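Local coordinates for protein endo-beta-1,4-glucanase (cellulase B) (Bacillus halodurans, PDB 4V2X) that probably hydrolyses beta-1,4 linkages in xyloglucan and beta-1,3-1,4-glucans, combining a family 5 catalytic module with Ig-like and CBM46 modules, at residues 492-506 and 536-550. Sequence-based numbering, arbitrary orientation.
Sequences VSNFSIPASFNGNSL and PSYDANEMKLTEAFF
Ile497 and Met543 exchange both backbone bonds of an antiparallel hydrogen-bonded pair, Ile497 N to Met543 O at 2.7 Å and Met543 N to Ile497 O at 2.8 Å, joining strands 495-500 and 542-545 in the antiparallel sheet of the CBM46 module. Ala499 N extends the ladder to Asn541 O, where Asn541 and Glu542 together face Ser537 in a G1 beta bulge. On the face bearing Ser496 and Glu542, the Ser496 hydroxyl donates to Glu542 OE1 from above the carboxylate plane. Near Phe495 and Leu545, one water links Val492 O, Phe495 N and Leu545 O.

Beyond the turn 501-504, Tyr538 OH accepts from Leu506 N (2.8 Å) at its ring edge, while CD1 and CE1 of the same ring press on one face of Phe501, planes at 55°. Ala499 CB lies over the opposite face, and Glu542 O meets the Phe501 rim in plane. Bent at chi2 and chi3 (75° and 74°), Met543 curls its CE to Phe501 CE1 (3.5 Å) and its SD to Leu506 CD2. Cut back to an alanine, Phe501 would probably leave Tyr538 and the Met543 methyl without their shared partner. At the far end, in an offset edge-to-face pair, the edge of Phe550 is turned toward the face of Phe495. Polar pairing thus sets the strand register, while Phe501 ties the turn to Tyr538 and to Met543 on the buried face, and Phe550 packs the helix on Phe495.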
loop_
_atom_site.group_PDB
_atom_site.type_symbol
_atom_site.label_atom_id
_atom_site.label_comp_id
_atom_site.label_asym_id
_atom_site.label_seq_id
_atom_site.Cartn_x
_atom_site.Cartn_y
_atom_site.Cartn_z
ATOM N N VAL A 492 34.625 -23.420 -30.142
ATOM C CA VAL A 492 33.875 -22.408 -29.376
ATOM C C VAL A 492 34.180 -22.375 -27.876
ATOM O O VAL A 492 33.970 -21.354 -27.222
ATOM C CB VAL A 492 32.343 -22.543 -29.547
ATOM C CG1 VAL A 492 31.931 -22.250 -30.984
ATOM C CG2 VAL A 492 31.842 -23.909 -29.084
ATOM N N SER A 493 34.639 -23.495 -27.327
ATOM C CA SER A 493 34.930 -23.591 -25.898
ATOM C C SER A 493 36.245 -22.934 -25.499
ATOM O O SER A 493 36.457 -22.654 -24.327
ATOM C CB SER A 493 34.938 -25.056 -25.450
ATOM O OG SER A 493 36.098 -25.720 -25.920
ATOM N N ASN A 494 37.130 -22.692 -26.465
ATOM C CA ASN A 494 38.463 -22.196 -26.167
ATOM C C ASN A 494 39.052 -21.448 -27.358
ATOM O O ASN A 494 40.145 -21.762 -27.824
ATOM C CB ASN A 494 39.353 -23.381 -25.771
ATOM C CG ASN A 494 40.733 -22.960 -25.330
ATOM O OD1 ASN A 494 40.900 -21.951 -24.643
ATOM N ND2 ASN A 494 41.739 -23.737 -25.724
ATOM N N PHE A 495 38.318 -20.452 -27.846
ATOM C CA PHE A 495 38.723 -19.728 -29.044
ATOM C C PHE A 495 39.543 -18.486 -28.703
ATOM O O PHE A 495 39.044 -17.570 -28.051
ATOM C CB PHE A 495 37.510 -19.315 -29.872
ATOM C CG PHE A 495 37.872 -18.770 -31.220
ATOM C CD1 PHE A 495 38.181 -19.623 -32.262
ATOM C CD2 PHE A 495 37.933 -17.399 -31.442
ATOM C CE1 PHE A 495 38.534 -19.127 -33.504
ATOM C CE2 PHE A 495 38.278 -16.895 -32.688
ATOM C CZ PHE A 495 38.583 -17.760 -33.718
ATOM N N SER A 496 40.790 -18.467 -29.170
ATOM C CA SER A 496 41.700 -17.340 -28.965
ATOM C C SER A 496 42.235 -16.855 -30.303
ATOM O O SER A 496 42.749 -17.651 -31.094
ATOM C CB SER A 496 42.884 -17.755 -28.085
ATOM O OG SER A 496 42.478 -17.937 -26.740
ATOM N N ILE A 497 42.120 -15.557 -30.553
ATOM C CA ILE A 497 42.746 -14.932 -31.714
ATOM C C ILE A 497 44.173 -14.524 -31.328
ATOM O O ILE A 497 44.361 -13.777 -30.364
ATOM C CB ILE A 497 41.958 -13.691 -32.183
ATOM C CG1 ILE A 497 40.519 -14.074 -32.551
ATOM C CG2 ILE A 497 42.648 -13.043 -33.377
ATOM C CD1 ILE A 497 39.588 -12.892 -32.695
ATOM N N PRO A 498 45.196 -15.036 -32.046
ATOM C CA PRO A 498 46.538 -14.533 -31.754
ATOM C C PRO A 498 46.582 -13.031 -32.017
ATOM O O PRO A 498 46.157 -12.577 -33.086
ATOM C CB PRO A 498 47.436 -15.302 -32.732
ATOM C CG PRO A 498 46.634 -16.490 -33.148
ATOM C CD PRO A 498 45.202 -16.067 -33.095
ATOM N N ALA A 499 47.079 -12.276 -31.043
ATOM C CA ALA A 499 46.977 -10.824 -31.079
ATOM C C ALA A 499 48.249 -10.144 -30.606
ATOM O O ALA A 499 48.740 -10.413 -29.510
ATOM C CB ALA A 499 45.804 -10.371 -30.226
ATOM N N SER A 500 48.774 -9.259 -31.444
ATOM C CA SER A 500 49.857 -8.375 -31.057
ATOM C C SER A 500 49.238 -7.053 -30.652
ATOM O O SER A 500 48.891 -6.242 -31.509
ATOM C CB SER A 500 50.808 -8.157 -32.230
ATOM O OG SER A 500 51.372 -9.387 -32.659
ATOM N N PHE A 501 49.092 -6.838 -29.349
ATOM C CA PHE A 501 48.448 -5.628 -28.851
ATOM C C PHE A 501 49.295 -4.391 -29.133
ATOM O O PHE A 501 48.754 -3.299 -29.278
ATOM C CB PHE A 501 48.103 -5.753 -27.366
ATOM C CG PHE A 501 46.951 -6.681 -27.102
ATOM C CD1 PHE A 501 45.641 -6.251 -27.283
ATOM C CD2 PHE A 501 47.172 -7.984 -26.694
ATOM C CE1 PHE A 501 44.575 -7.105 -27.050
ATOM C CE2 PHE A 501 46.110 -8.844 -26.463
ATOM C CZ PHE A 501 44.812 -8.407 -26.641
ATOM N N ASN A 502 50.614 -4.580 -29.235
ATOM C CA ASN A 502 51.530 -3.530 -29.680
ATOM C C ASN A 502 51.351 -2.211 -28.915
ATOM O O ASN A 502 51.267 -1.139 -29.509
ATOM C CB ASN A 502 51.400 -3.319 -31.201
ATOM C CG ASN A 502 52.071 -4.416 -32.006
ATOM O OD1 ASN A 502 52.964 -5.110 -31.514
ATOM N ND2 ASN A 502 51.650 -4.575 -33.262
ATOM N N GLY A 503 51.295 -2.309 -27.587
ATOM C CA GLY A 503 51.183 -1.139 -26.720
ATOM C C GLY A 503 49.778 -0.591 -26.539
ATOM O O GLY A 503 49.595 0.423 -25.856
ATOM N N ASN A 504 48.783 -1.253 -27.134
ATOM C CA ASN A 504 47.393 -0.801 -27.062
ATOM C C ASN A 504 46.601 -1.472 -25.956
ATOM O O ASN A 504 46.903 -2.595 -25.546
ATOM C CB ASN A 504 46.673 -1.055 -28.386
ATOM C CG ASN A 504 47.219 -0.215 -29.510
ATOM O OD1 ASN A 504 46.826 0.939 -29.672
ATOM N ND2 ASN A 504 48.137 -0.784 -30.291
ATOM N N SER A 505 45.582 -0.757 -25.485
ATOM C CA SER A 505 44.616 -1.280 -24.532
ATOM C C SER A 505 43.262 -1.380 -25.229
ATOM O O SER A 505 42.828 -0.426 -25.878
ATOM C CB SER A 505 44.518 -0.348 -23.327
ATOM O OG SER A 505 43.467 -0.726 -22.458
ATOM N N LEU A 506 42.606 -2.529 -25.102
ATOM C CA LEU A 506 41.319 -2.736 -25.759
ATOM C C LEU A 506 40.212 -2.055 -24.974
ATOM O O LEU A 506 40.115 -2.231 -23.768
ATOM C CB LEU A 506 41.021 -4.230 -25.886
ATOM C CG LEU A 506 39.694 -4.618 -26.553
ATOM C CD1 LEU A 506 39.687 -4.262 -28.028
ATOM C CD2 LEU A 506 39.433 -6.103 -26.362
ATOM N N PRO A 536 40.744 -9.360 -23.561
ATOM C CA PRO A 536 42.115 -9.315 -24.043
ATOM C C PRO A 536 43.025 -10.006 -23.039
ATOM O O PRO A 536 42.915 -9.745 -21.844
ATOM C CB PRO A 536 42.415 -7.818 -24.100
ATOM C CG PRO A 536 41.558 -7.225 -23.036
ATOM C CD PRO A 536 40.340 -8.096 -22.912
ATOM N N SER A 537 43.887 -10.897 -23.522
ATOM C CA SER A 537 44.911 -11.517 -22.697
ATOM C C SER A 537 46.250 -10.923 -23.099
ATOM O O SER A 537 46.917 -11.415 -24.014
ATOM C CB SER A 537 44.918 -13.034 -22.892
ATOM O OG SER A 537 43.736 -13.606 -22.365
ATOM N N TYR A 538 46.631 -9.854 -22.410
ATOM C CA TYR A 538 47.795 -9.066 -22.793
ATOM C C TYR A 538 49.095 -9.852 -22.664
ATOM O O TYR A 538 49.932 -9.807 -23.563
ATOM C CB TYR A 538 47.859 -7.781 -21.969
ATOM C CG TYR A 538 46.717 -6.843 -22.258
ATOM C CD1 TYR A 538 46.636 -6.189 -23.478
ATOM C CD2 TYR A 538 45.706 -6.625 -21.325
ATOM C CE1 TYR A 538 45.590 -5.339 -23.761
ATOM C CE2 TYR A 538 44.654 -5.772 -21.602
ATOM C CZ TYR A 538 44.606 -5.133 -22.823
ATOM O OH TYR A 538 43.582 -4.283 -23.123
ATOM N N ASP A 539 49.248 -10.580 -21.562
ATOM C CA ASP A 539 50.460 -11.371 -21.322
ATOM C C ASP A 539 50.565 -12.561 -22.277
ATOM O O ASP A 539 51.658 -12.907 -22.722
ATOM C CB ASP A 539 50.508 -11.854 -19.869
ATOM C CG ASP A 539 50.615 -10.707 -18.871
ATOM O OD1 ASP A 539 51.103 -9.615 -19.246
ATOM O OD2 ASP A 539 50.208 -10.897 -17.706
ATOM N N ALA A 540 49.427 -13.175 -22.595
ATOM C CA ALA A 540 49.384 -14.286 -23.546
ATOM C C ALA A 540 49.411 -13.824 -25.007
ATOM O O ALA A 540 49.630 -14.633 -25.908
ATOM C CB ALA A 540 48.149 -15.139 -23.293
ATOM N N ASN A 541 49.180 -12.535 -25.248
ATOM C CA ASN A 541 49.108 -12.005 -26.610
ATOM C C ASN A 541 47.967 -12.682 -27.384
ATOM O O ASN A 541 48.140 -13.165 -28.505
ATOM C CB ASN A 541 50.461 -12.169 -27.311
ATOM C CG ASN A 541 51.626 -11.803 -26.405
ATOM O OD1 ASN A 541 51.652 -10.718 -25.821
ATOM N ND2 ASN A 541 52.582 -12.717 -26.260
ATOM N N GLU A 542 46.797 -12.729 -26.752
ATOM C CA GLU A 542 45.630 -13.387 -27.329
ATOM C C GLU A 542 44.385 -12.556 -27.085
ATOM O O GLU A 542 44.297 -11.849 -26.086
ATOM C CB GLU A 542 45.428 -14.773 -26.709
ATOM C CG GLU A 542 46.562 -15.753 -26.970
ATOM C CD GLU A 542 46.321 -17.119 -26.348
ATOM O OE1 GLU A 542 45.395 -17.249 -25.522
ATOM O OE2 GLU A 542 47.072 -18.063 -26.684
ATOM N N MET A 543 43.434 -12.650 -28.009
ATOM C CA MET A 543 42.106 -12.082 -27.832
ATOM C C MET A 543 41.130 -13.242 -27.691
ATOM O O MET A 543 40.938 -14.011 -28.637
ATOM C CB MET A 543 41.733 -11.235 -29.040
ATOM C CG MET A 543 40.485 -10.410 -28.850
ATOM S SD MET A 543 40.826 -9.007 -27.783
ATOM C CE MET A 543 41.759 -7.955 -28.888
ATOM N N LYS A 544 40.520 -13.358 -26.514
ATOM C CA LYS A 544 39.613 -14.459 -26.206
ATOM C C LYS A 544 38.184 -14.092 -26.583
ATOM O O LYS A 544 37.717 -13.009 -26.246
ATOM C CB LYS A 544 39.679 -14.783 -24.708
ATOM C CG LYS A 544 38.896 -16.018 -24.277
ATOM C CD LYS A 544 39.099 -17.161 -25.257
ATOM C CE LYS A 544 39.258 -18.508 -24.575
ATOM N NZ LYS A 544 37.966 -19.085 -24.127
ATOM N N LEU A 545 37.507 -14.993 -27.287
ATOM C CA LEU A 545 36.065 -14.882 -27.522
ATOM C C LEU A 545 35.478 -16.032 -26.733
ATOM O O LEU A 545 35.862 -17.180 -26.954
ATOM C CB LEU A 545 35.700 -15.023 -29.004
ATOM C CG LEU A 545 36.337 -14.030 -29.979
ATOM C CD1 LEU A 545 35.772 -14.230 -31.373
ATOM C CD2 LEU A 545 36.126 -12.597 -29.529
ATOM N N THR A 546 34.560 -15.737 -25.823
ATOM C CA THR A 546 34.124 -16.740 -24.844
ATOM C C THR A 546 33.097 -17.714 -25.393
ATOM O O THR A 546 32.419 -17.452 -26.398
ATOM C CB THR A 546 33.515 -16.084 -23.599
ATOM O OG1 THR A 546 32.312 -15.412 -23.963
ATOM C CG2 THR A 546 34.498 -15.107 -22.953
ATOM N N GLU A 547 32.948 -18.836 -24.700
ATOM C CA GLU A 547 31.886 -19.780 -25.040
ATOM C C GLU A 547 30.503 -19.141 -24.902
ATOM O O GLU A 547 29.599 -19.423 -25.689
ATOM C CB GLU A 547 31.980 -21.041 -24.178
ATOM C CG GLU A 547 31.066 -22.143 -24.688
ATOM C CD GLU A 547 31.341 -23.504 -24.081
ATOM O OE1 GLU A 547 32.452 -23.727 -23.549
ATOM O OE2 GLU A 547 30.430 -24.360 -24.153
ATOM N N ALA A 548 30.344 -18.256 -23.922
ATOM C CA ALA A 548 29.070 -17.554 -23.727
ATOM C C ALA A 548 28.727 -16.676 -24.927
ATOM O O ALA A 548 27.562 -16.539 -25.290
ATOM C CB ALA A 548 29.124 -16.710 -22.468
ATOM N N PHE A 549 29.747 -16.073 -25.530
ATOM C CA PHE A 549 29.556 -15.321 -26.774
ATOM C C PHE A 549 29.003 -16.239 -27.859
ATOM O O PHE A 549 27.969 -15.951 -28.454
ATOM C CB PHE A 549 30.869 -14.689 -27.230
ATOM C CG PHE A 549 30.825 -14.083 -28.612
ATOM C CD1 PHE A 549 30.162 -12.887 -28.841
ATOM C CD2 PHE A 549 31.505 -14.682 -29.665
ATOM C CE1 PHE A 549 30.148 -12.314 -30.107
ATOM C CE2 PHE A 549 31.500 -14.113 -30.933
ATOM C CZ PHE A 549 30.822 -12.927 -31.152
ATOM N N PHE A 550 29.695 -17.349 -28.103
ATOM C CA PHE A 550 29.306 -18.256 -29.179
ATOM C C PHE A 550 27.952 -18.931 -28.968
ATOM O O PHE A 550 27.282 -19.272 -29.943
ATOM C CB PHE A 550 30.399 -19.292 -29.427
ATOM C CG PHE A 550 31.624 -18.721 -30.076
ATOM C CD1 PHE A 550 31.564 -18.213 -31.367
ATOM C CD2 PHE A 550 32.832 -18.684 -29.406
ATOM C CE1 PHE A 550 32.687 -17.682 -31.975
ATOM C CE2 PHE A 550 33.965 -18.160 -30.012
ATOM C CZ PHE A 550 33.890 -17.655 -31.297
HETATM O O HOH W 1 35.952 -19.712 -26.187
HETATM O O HOH W 2 34.380 -22.512 -22.171
HETATM O O HOH W 3 41.562 -3.742 -21.812
#